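Biuret hydrolase (PDB 6C62) hydrolyses 1-carboxybiuret to urea-1,3-dicarboxylate and ammonia, a step in the breakdown of the herbicide atrazine. Local coordinates at residues R345-R348 with F349-V352; V336-P339 with V340-L344; S328-R331 with F332-G335; F302-T305 with A306-G310. All blocks are in the same frame, centred on the assembly; numbering follows the deposited sequence.

Contact 4 lies on helix 294-312, contact 3 on helix 329-336, and contacts 2 and 1 follow each other at the start and along the next turns of helix 340-360. Contacts 2, 3 and 4 are buried; contact 1 is partly buried, with arginines that reach other chains of the assembly. Contact 4 is the shared neighbour, touching all three others: Ser307 meets Gly335, Val303 takes the amide of Gln338, and Ile304 packs on Ala346. The chemistry changes accordingly, from regular helical bonds and a buried glutamate in contact 4, through aromatic packing in contact 3 and a proline-tryptophan CH-pi contact in contact 2, to a water-bridged arginine in contact 1.

Contact 1: R345-R348 with F349-V352; sequences RAQR and FRRV
With chi1 at -165° and an extended run from CG to NE, Arg350 carries its guanidinium outward from the helix, while Gln347, bent at its second torsion (chi2 -69°), projects from the same side. The two polar ends do not bond directly; one water lies between them, donating to Gln347 OE1 at 2.6 Å. The same water accepts from Arg350 NH1 at 2.8 Å. Each group has further partners: Gln347 NE2 bonds Tyr343 OH one turn earlier, and Arg350 gives NH1 to Ser205 O and NH2 to Phe406 O, so its planar head is gripped from several directions and probably cannot turn freely. The oxygen of Ala346 lies at the edge of the Phe349 ring, near the ring plane. The helix is regular at first, Phe349 N reaching Arg345 O at 2.8 Å and nearly straight (165°), then loosens locally: Arg350 N reaches Ala346 O at 2.9 Å but more bent, and Arg351 N makes a weak bond, 3.3 Å, to Arg348 O three residues back. Arg348 and Arg351 bond the backbone of another protein's chain through their side chains, so the contact belongs to an intersubunit surface as much as to one helix. On its inner side helix 340-360 lies against helix 294-312, where Phe349 packs on Ile296 and Ala300, and Ala346 on Ile304.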
loop_
_atom_site.group_PDB
_atom_site.type_symbol
_atom_site.label_atom_id
_atom_site.label_comp_id
_atom_site.label_asym_id
_atom_site.label_seq_id
_atom_site.Cartn_x
_atom_site.Cartn_y
_atom_site.Cartn_z
ATOM N N ARG A 345 2.765 0.201 11.357
ATOM C CA ARG A 345 4.094 0.655 11.695
ATOM C C ARG A 345 5.186 0.070 10.814
ATOM O O ARG A 345 6.099 0.793 10.366
ATOM C CB ARG A 345 4.401 0.401 13.168
ATOM C CG ARG A 345 5.699 1.118 13.504
ATOM C CD ARG A 345 6.020 1.112 14.970
ATOM N NE ARG A 345 5.549 2.356 15.497
ATOM C CZ ARG A 345 6.221 3.487 15.673
ATOM N NH1 ARG A 345 7.527 3.618 15.601
ATOM N NH2 ARG A 345 5.508 4.496 16.090
ATOM N N ALA A 346 5.078 -1.229 10.498
ATOM C CA ALA A 346 5.979 -1.862 9.560
ATOM C C ALA A 346 5.938 -1.301 8.168
ATOM O O ALA A 346 6.993 -1.107 7.527
ATOM C CB ALA A 346 5.746 -3.383 9.561
ATOM N N GLN A 347 4.737 -1.011 7.674
ATOM C CA GLN A 347 4.597 -0.350 6.369
ATOM C C GLN A 347 5.167 1.116 6.348
ATOM O O GLN A 347 5.704 1.564 5.336
ATOM C CB GLN A 347 3.153 -0.367 5.914
ATOM C CG GLN A 347 2.609 -1.736 5.474
ATOM C CD GLN A 347 3.214 -2.244 4.168
ATOM O OE1 GLN A 347 4.079 -1.588 3.586
ATOM N NE2 GLN A 347 2.774 -3.475 3.715
ATOM N N ARG A 348 5.068 1.810 7.466
ATOM C CA ARG A 348 5.611 3.177 7.563
ATOM C C ARG A 348 7.125 3.123 7.697
ATOM O O ARG A 348 7.844 3.897 7.057
ATOM C CB ARG A 348 4.966 3.936 8.721
ATOM C CG ARG A 348 3.537 4.265 8.464
ATOM C CD ARG A 348 2.721 4.800 9.616
ATOM N NE ARG A 348 3.226 6.094 10.042
ATOM C CZ ARG A 348 3.184 6.560 11.293
ATOM N NH1 ARG A 348 2.586 5.928 12.264
ATOM N NH2 ARG A 348 3.683 7.743 11.557
ATOM N N PHE A 349 7.617 2.169 8.489
ATOM C CA PHE A 349 9.043 1.912 8.580
ATOM C C PHE A 349 9.619 1.550 7.226
ATOM O O PHE A 349 10.734 1.934 6.893
ATOM C CB PHE A 349 9.357 0.850 9.628
ATOM C CG PHE A 349 10.775 0.356 9.573
ATOM C CD1 PHE A 349 11.790 1.149 10.071
ATOM C CD2 PHE A 349 11.087 -0.824 8.988
ATOM C CE1 PHE A 349 13.136 0.774 9.984
ATOM C CE2 PHE A 349 12.433 -1.229 8.903
ATOM C CZ PHE A 349 13.446 -0.431 9.431
ATOM N N ARG A 350 8.881 0.792 6.429
ATOM C CA ARG A 350 9.412 0.342 5.153
ATOM C C ARG A 350 9.798 1.527 4.221
ATOM O O ARG A 350 10.721 1.396 3.435
ATOM C CB ARG A 350 8.418 -0.600 4.442
ATOM C CG ARG A 350 9.073 -1.367 3.309
ATOM C CD ARG A 350 8.135 -2.295 2.613
ATOM N NE ARG A 350 8.818 -3.326 1.858
ATOM C CZ ARG A 350 8.186 -4.226 1.128
ATOM N NH1 ARG A 350 6.850 -4.219 0.990
ATOM N NH2 ARG A 350 8.905 -5.140 0.497
ATOM N N ARG A 351 9.051 2.640 4.263
ATOM C CA ARG A 351 9.432 3.862 3.534
ATOM C C ARG A 351 10.819 4.376 3.971
ATOM O O ARG A 351 11.660 4.668 3.147
ATOM C CB ARG A 351 8.371 4.973 3.649
ATOM C CG ARG A 351 8.830 6.348 3.114
ATOM C CD ARG A 351 7.691 7.364 3.111
ATOM N NE ARG A 351 6.655 6.958 2.191
ATOM C CZ ARG A 351 6.654 7.121 0.871
ATOM N NH1 ARG A 351 7.613 7.765 0.271
ATOM N NH2 ARG A 351 5.647 6.631 0.154
ATOM N N VAL A 352 11.025 4.441 5.259
ATOM C CA VAL A 352 12.300 4.917 5.845
ATOM C C VAL A 352 13.413 3.959 5.437
ATOM O O VAL A 352 14.474 4.362 5.016
ATOM C CB VAL A 352 12.185 4.988 7.389
ATOM C CG1 VAL A 352 13.541 5.270 8.012
ATOM C CG2 VAL A 352 11.242 6.112 7.787
HETATM O O HOH W 1 4.851 -2.246 1.175
#

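Contact 2: V336-P339 with V340-L344; sequences VLQP and VAWYL
The indole of Trp342 carries Pro339 on one face: CD of the proline sits over the middle of the six-membered ring, 3.6 Å from its centroid and only 4° off the ring normal, a CH-pi contact of nearly ideal placing. Pro339 CG shares the work, 3.7 Å from Trp342 CE2. Gln338 meets the benzo part obliquely, from the same side as the proline, its CG 3.8 Å from Trp342 CE3, and the two side chains cross at about a right angle with the amide plane turned 45° from the indole. An aromatic side chain of another protein's chain also meets the indole. Trp342 reaches the proline because CG stands beside its own backbone N, opposite the carbonyl carbon (chi1 -65°). Pro339 is the N-cap residue of helix 340-360, and its oxygen accepts Trp342 N at 3.1 Å from above the carbonyl plane, so the backbone bond and the CH-pi contact tie the same two residues together. An alanine in place of Trp342 would remove the indole and would probably leave the proline ring without its aromatic cover and open a gap beside Gln338. The side chain of Gln338, extended beyond CG, gives NE2 to Val303 O. Trp342 also packs on Val303, so this turn between helices 329-336 and 340-360 lies against helix 294-312.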
loop_
_atom_site.group_PDB
_atom_site.type_symbol
_atom_site.label_atom_id
_atom_site.label_comp_id
_atom_site.label_asym_id
_atom_site.label_seq_id
_atom_site.Cartn_x
_atom_site.Cartn_y
_atom_site.Cartn_z
ATOM N N VAL A 336 -2.697 -13.749 11.855
ATOM C CA VAL A 336 -4.073 -13.171 11.802
ATOM C C VAL A 336 -4.408 -12.381 13.060
ATOM O O VAL A 336 -5.179 -11.430 13.008
ATOM C CB VAL A 336 -5.108 -14.293 11.626
ATOM C CG1 VAL A 336 -6.514 -13.814 11.868
ATOM C CG2 VAL A 336 -4.974 -14.901 10.249
ATOM N N LEU A 337 -3.858 -12.800 14.216
ATOM C CA LEU A 337 -4.160 -12.163 15.502
ATOM C C LEU A 337 -3.290 -10.920 15.806
ATOM O O LEU A 337 -3.518 -10.266 16.823
ATOM C CB LEU A 337 -4.121 -13.173 16.640
ATOM C CG LEU A 337 -4.933 -14.451 16.426
ATOM C CD1 LEU A 337 -4.895 -15.386 17.670
ATOM C CD2 LEU A 337 -6.366 -14.183 16.012
ATOM N N GLN A 338 -2.379 -10.557 14.919
ATOM C CA GLN A 338 -1.452 -9.466 15.192
ATOM C C GLN A 338 -2.203 -8.134 15.187
ATOM O O GLN A 338 -3.025 -7.870 14.304
ATOM C CB GLN A 338 -0.307 -9.402 14.162
ATOM C CG GLN A 338 0.696 -10.507 14.321
ATOM C CD GLN A 338 1.724 -10.588 13.239
ATOM O OE1 GLN A 338 2.476 -11.544 13.196
ATOM N NE2 GLN A 338 1.813 -9.566 12.388
ATOM N N PRO A 339 -1.991 -7.312 16.230
ATOM C CA PRO A 339 -2.533 -5.919 16.163
ATOM C C PRO A 339 -2.254 -5.199 14.808
ATOM O O PRO A 339 -1.193 -5.312 14.253
ATOM C CB PRO A 339 -1.802 -5.211 17.307
ATOM C CG PRO A 339 -1.507 -6.328 18.312
ATOM C CD PRO A 339 -1.264 -7.575 17.486
ATOM N N VAL A 340 -3.251 -4.518 14.288
ATOM C CA VAL A 340 -3.139 -3.727 13.087
ATOM C C VAL A 340 -2.094 -2.613 13.287
ATOM O O VAL A 340 -1.431 -2.218 12.325
ATOM C CB VAL A 340 -4.498 -3.158 12.654
ATOM C CG1 VAL A 340 -5.003 -2.092 13.622
ATOM C CG2 VAL A 340 -4.406 -2.618 11.225
ATOM N N ALA A 341 -1.883 -2.138 14.510
ATOM C CA ALA A 341 -0.795 -1.159 14.706
ATOM C C ALA A 341 0.591 -1.666 14.272
ATOM O O ALA A 341 1.429 -0.859 13.762
ATOM C CB ALA A 341 -0.744 -0.746 16.152
ATOM N N TRP A 342 0.834 -2.976 14.456
ATOM C CA TRP A 342 2.176 -3.529 14.136
ATOM C C TRP A 342 2.342 -3.499 12.625
ATOM O O TRP A 342 3.412 -3.111 12.109
ATOM C CB TRP A 342 2.315 -4.965 14.575
ATOM C CG TRP A 342 2.248 -5.182 16.042
ATOM C CD1 TRP A 342 2.172 -4.240 17.010
ATOM C CD2 TRP A 342 2.314 -6.458 16.709
ATOM N NE1 TRP A 342 2.146 -4.864 18.258
ATOM C CE2 TRP A 342 2.217 -6.216 18.088
ATOM C CE3 TRP A 342 2.465 -7.783 16.262
ATOM C CZ2 TRP A 342 2.282 -7.253 19.037
ATOM C CZ3 TRP A 342 2.455 -8.814 17.216
ATOM C CH2 TRP A 342 2.416 -8.529 18.583
ATOM N N TYR A 343 1.259 -3.904 11.920
ATOM C CA TYR A 343 1.303 -3.903 10.426
ATOM C C TYR A 343 1.558 -2.492 9.888
ATOM O O TYR A 343 2.389 -2.263 8.996
ATOM C CB TYR A 343 0.016 -4.501 9.878
ATOM C CG TYR A 343 -0.006 -4.559 8.370
ATOM C CD1 TYR A 343 0.614 -5.620 7.699
ATOM C CD2 TYR A 343 -0.531 -3.496 7.594
ATOM C CE1 TYR A 343 0.701 -5.643 6.313
ATOM C CE2 TYR A 343 -0.488 -3.553 6.214
ATOM C CZ TYR A 343 0.112 -4.632 5.574
ATOM O OH TYR A 343 0.157 -4.709 4.194
ATOM N N LEU A 344 0.771 -1.527 10.355
ATOM C CA LEU A 344 0.899 -0.136 9.847
ATOM C C LEU A 344 2.283 0.461 10.155
ATOM O O LEU A 344 2.887 1.119 9.304
ATOM C CB LEU A 344 -0.213 0.761 10.420
ATOM C CG LEU A 344 -1.563 0.359 9.810
ATOM C CD1 LEU A 344 -2.721 0.960 10.548
ATOM C CD2 LEU A 344 -1.644 0.631 8.302
#

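Contact 3: S328-R331 with F332-G335; sequences SVDR and FISG
Backbone hydrogen bonds link Ser328 through Arg331 to the residues four places on. Phe332 N lies 3.1 Å from Ser328 O, and Ile333 N 2.9 Å from Val329 O. Ser334 N to Asp330 O is also 2.9 Å, and Gly335 N closes the series on Arg331 O. Apolar and aromatic packing follows. The Phe332 ring leans back along the first turn, CG beside its own backbone N (chi1 -81°), so that CD2 comes 3.7 Å from Ser328 O; Val329 CA sits at the ring edge, near its plane. The ring's other neighbours are Phe123, Tyr125, Phe202 and His313. Phe332 CD1 also comes 3.6 Å from Gly310 N of helix 294-312. Ile333 CD1 rests loosely on Val329 CG2. Of the charged groups, Asp330 OD1 forms a salt bridge with a basic side chain of another protein's chain, while Arg331 makes a cation-pi contact with Tyr125. Altogether this is nearly the whole of a short alpha helix, with Ser328 at the N-cap position but making no capping bond through its side chain, and with Arg331 about 10 Å, side chain to side chain, from Ser150 and Ser174, probable catalytic serines of the amidase fold.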
loop_
_atom_site.group_PDB
_atom_site.type_symbol
_atom_site.label_atom_id
_atom_site.label_comp_id
_atom_site.label_asym_id
_atom_site.label_seq_id
_atom_site.Cartn_x
_atom_site.Cartn_y
_atom_site.Cartn_z
ATOM N N SER A 328 2.963 -25.171 10.450
ATOM C CA SER A 328 2.874 -23.737 10.207
ATOM C C SER A 328 1.519 -23.168 10.472
ATOM O O SER A 328 1.375 -21.985 10.480
ATOM C CB SER A 328 3.326 -23.423 8.766
ATOM O OG SER A 328 2.503 -24.163 7.870
ATOM N N VAL A 329 0.487 -23.986 10.657
ATOM C CA VAL A 329 -0.841 -23.441 10.833
ATOM C C VAL A 329 -0.940 -22.472 12.036
ATOM O O VAL A 329 -1.646 -21.466 11.957
ATOM C CB VAL A 329 -1.897 -24.535 10.935
ATOM C CG1 VAL A 329 -1.785 -25.290 12.246
ATOM C CG2 VAL A 329 -3.257 -23.949 10.745
ATOM N N ASP A 330 -0.228 -22.773 13.130
ATOM C CA ASP A 330 -0.239 -21.898 14.297
ATOM C C ASP A 330 0.500 -20.586 14.059
ATOM O O ASP A 330 0.148 -19.561 14.674
ATOM C CB ASP A 330 0.270 -22.575 15.553
ATOM C CG ASP A 330 -0.499 -23.911 15.833
ATOM O OD1 ASP A 330 -1.739 -23.874 15.580
ATOM O OD2 ASP A 330 0.154 -24.959 16.201
ATOM N N ARG A 331 1.423 -20.589 13.096
ATOM C CA ARG A 331 2.093 -19.366 12.695
ATOM C C ARG A 331 1.180 -18.505 11.844
ATOM O O ARG A 331 1.202 -17.304 11.971
ATOM C CB ARG A 331 3.383 -19.693 11.935
ATOM C CG ARG A 331 4.313 -20.627 12.765
ATOM C CD ARG A 331 5.674 -20.787 12.139
ATOM N NE ARG A 331 6.339 -19.471 12.018
ATOM C CZ ARG A 331 7.337 -19.199 11.185
ATOM N NH1 ARG A 331 7.736 -20.132 10.316
ATOM N NH2 ARG A 331 7.898 -17.997 11.192
ATOM N N PHE A 332 0.396 -19.119 10.972
ATOM C CA PHE A 332 -0.611 -18.394 10.221
ATOM C C PHE A 332 -1.647 -17.784 11.153
ATOM O O PHE A 332 -2.018 -16.603 10.989
ATOM C CB PHE A 332 -1.319 -19.293 9.148
ATOM C CG PHE A 332 -0.556 -19.482 7.875
ATOM C CD1 PHE A 332 -0.178 -18.416 7.090
ATOM C CD2 PHE A 332 -0.255 -20.729 7.446
ATOM C CE1 PHE A 332 0.490 -18.611 5.875
ATOM C CE2 PHE A 332 0.465 -20.947 6.266
ATOM C CZ PHE A 332 0.815 -19.886 5.468
ATOM N N ILE A 333 -2.101 -18.570 12.138
ATOM C CA ILE A 333 -3.100 -18.071 13.072
ATOM C C ILE A 333 -2.511 -16.887 13.880
ATOM O O ILE A 333 -3.164 -15.859 14.008
ATOM C CB ILE A 333 -3.641 -19.163 13.985
ATOM C CG1 ILE A 333 -4.562 -20.095 13.240
ATOM C CG2 ILE A 333 -4.405 -18.583 15.144
ATOM C CD1 ILE A 333 -4.870 -21.417 13.984
ATOM N N SER A 334 -1.312 -17.032 14.410
ATOM C CA SER A 334 -0.649 -15.921 15.071
ATOM C C SER A 334 -0.631 -14.675 14.240
ATOM O O SER A 334 -0.958 -13.573 14.722
ATOM C CB SER A 334 0.823 -16.298 15.394
ATOM O OG SER A 334 1.411 -15.257 16.177
ATOM N N GLY A 335 -0.277 -14.829 12.968
ATOM C CA GLY A 335 -0.270 -13.696 12.006
ATOM C C GLY A 335 -1.610 -12.984 11.908
ATOM O O GLY A 335 -1.669 -11.744 11.896
#

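Contact 4: F302-T305 with A306-G310; sequences FVIT and ASEGG
Four backbone bonds carry the helix across the join. Ala306 N reaches Phe302 O at 3.1 Å, Ser307 N reaches Val303 O at 3.2 Å and close to straight (171°), Glu308 N meets Ile304 O and Gly309 N meets Thr305 O. Among side chains, Ile304 and Glu308, one turn apart, lie side by side and point the same way: the methyl CG2 of Ile304 touches Glu308 OE2 at 3.6 Å. Glu308 is extended beyond CG, and OE2 is held in hydrogen bonds with Tyr343 OH and Ser205 OG, which satisfy this buried oxygen and would be expected to favour the charged carboxylate. Two hydroxyls bond away from the contact. Thr305 OG1, beside its own backbone N (chi1 -71°), bonds Ala301 O one turn back and Asn172 ND2; Ser307 OG bonds Gly335 O of helix 329-336. Packing is close at Gly309 and Gly310: a CB on Gly309 would stand only 3.1 Å from Thr305 O, and one on Gly310 would clash with Ala306 O at 2.9 Å. Val303, Ile304 and Glu308 face helix 340-360. The whole is a regular, largely buried alpha helix of the amidase fold that also meets the second subunit; Thr305 lies about 9 Å, side chain to side chain, from Ser174, the probable nucleophile that forms the acyl-ester, and Asn172, two residues before that serine, ties the helix to the loop there.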
loop_
_atom_site.group_PDB
_atom_site.type_symbol
_atom_site.label_atom_id
_atom_site.label_comp_id
_atom_site.label_asym_id
_atom_site.label_seq_id
_atom_site.Cartn_x
_atom_site.Cartn_y
_atom_site.Cartn_z
ATOM N N PHE A 302 8.903 -9.656 8.910
ATOM C CA PHE A 302 8.299 -10.757 9.632
ATOM C C PHE A 302 6.869 -10.442 9.962
ATOM O O PHE A 302 5.962 -11.275 9.762
ATOM C CB PHE A 302 9.116 -11.066 10.889
ATOM C CG PHE A 302 8.793 -12.372 11.527
ATOM C CD1 PHE A 302 7.687 -12.503 12.280
ATOM C CD2 PHE A 302 9.622 -13.456 11.389
ATOM C CE1 PHE A 302 7.334 -13.708 12.866
ATOM C CE2 PHE A 302 9.328 -14.672 12.021
ATOM C CZ PHE A 302 8.170 -14.790 12.759
ATOM N N VAL A 303 6.631 -9.230 10.453
ATOM C CA VAL A 303 5.303 -8.747 10.796
ATOM C C VAL A 303 4.373 -8.707 9.609
ATOM O O VAL A 303 3.256 -9.213 9.701
ATOM C CB VAL A 303 5.409 -7.369 11.550
ATOM C CG1 VAL A 303 4.065 -6.690 11.633
ATOM C CG2 VAL A 303 5.931 -7.583 12.970
ATOM N N ILE A 304 4.804 -8.129 8.527
ATOM C CA ILE A 304 3.993 -8.013 7.311
ATOM C C ILE A 304 3.693 -9.387 6.713
ATOM O O ILE A 304 2.632 -9.645 6.276
ATOM C CB ILE A 304 4.718 -7.102 6.306
ATOM C CG1 ILE A 304 4.574 -5.657 6.813
ATOM C CG2 ILE A 304 4.172 -7.191 4.887
ATOM C CD1 ILE A 304 5.530 -4.657 6.168
ATOM N N THR A 305 4.678 -10.252 6.732
ATOM C CA THR A 305 4.568 -11.608 6.188
ATOM C C THR A 305 3.479 -12.374 6.921
ATOM O O THR A 305 2.630 -12.979 6.291
ATOM C CB THR A 305 5.913 -12.349 6.287
ATOM O OG1 THR A 305 6.829 -11.762 5.329
ATOM C CG2 THR A 305 5.746 -13.814 6.029
ATOM N N ALA A 306 3.552 -12.375 8.247
ATOM C CA ALA A 306 2.624 -13.175 9.024
ATOM C C ALA A 306 1.178 -12.689 8.856
ATOM O O ALA A 306 0.288 -13.473 8.752
ATOM C CB ALA A 306 3.015 -13.167 10.491
ATOM N N SER A 307 0.963 -11.376 8.914
ATOM C CA SER A 307 -0.397 -10.872 8.754
ATOM C C SER A 307 -0.942 -11.043 7.319
ATOM O O SER A 307 -2.106 -11.458 7.172
ATOM C CB SER A 307 -0.467 -9.427 9.207
ATOM O OG SER A 307 -0.426 -9.445 10.621
ATOM N N GLU A 308 -0.160 -10.673 6.317
ATOM C CA GLU A 308 -0.652 -10.762 4.955
ATOM C C GLU A 308 -0.827 -12.265 4.558
ATOM O O GLU A 308 -1.816 -12.603 3.989
ATOM C CB GLU A 308 0.281 -10.094 3.948
ATOM C CG GLU A 308 0.210 -8.607 3.924
ATOM C CD GLU A 308 0.957 -7.894 2.758
ATOM O OE1 GLU A 308 1.215 -8.479 1.682
ATOM O OE2 GLU A 308 1.257 -6.650 2.912
ATOM N N GLY A 309 0.144 -13.146 4.897
ATOM C CA GLY A 309 -0.025 -14.579 4.575
ATOM C C GLY A 309 -1.153 -15.233 5.375
ATOM O O GLY A 309 -1.956 -15.967 4.831
ATOM N N GLY A 310 -1.238 -14.955 6.669
ATOM C CA GLY A 310 -2.332 -15.493 7.468
ATOM C C GLY A 310 -3.688 -15.036 7.002
ATOM O O GLY A 310 -4.622 -15.875 6.856
#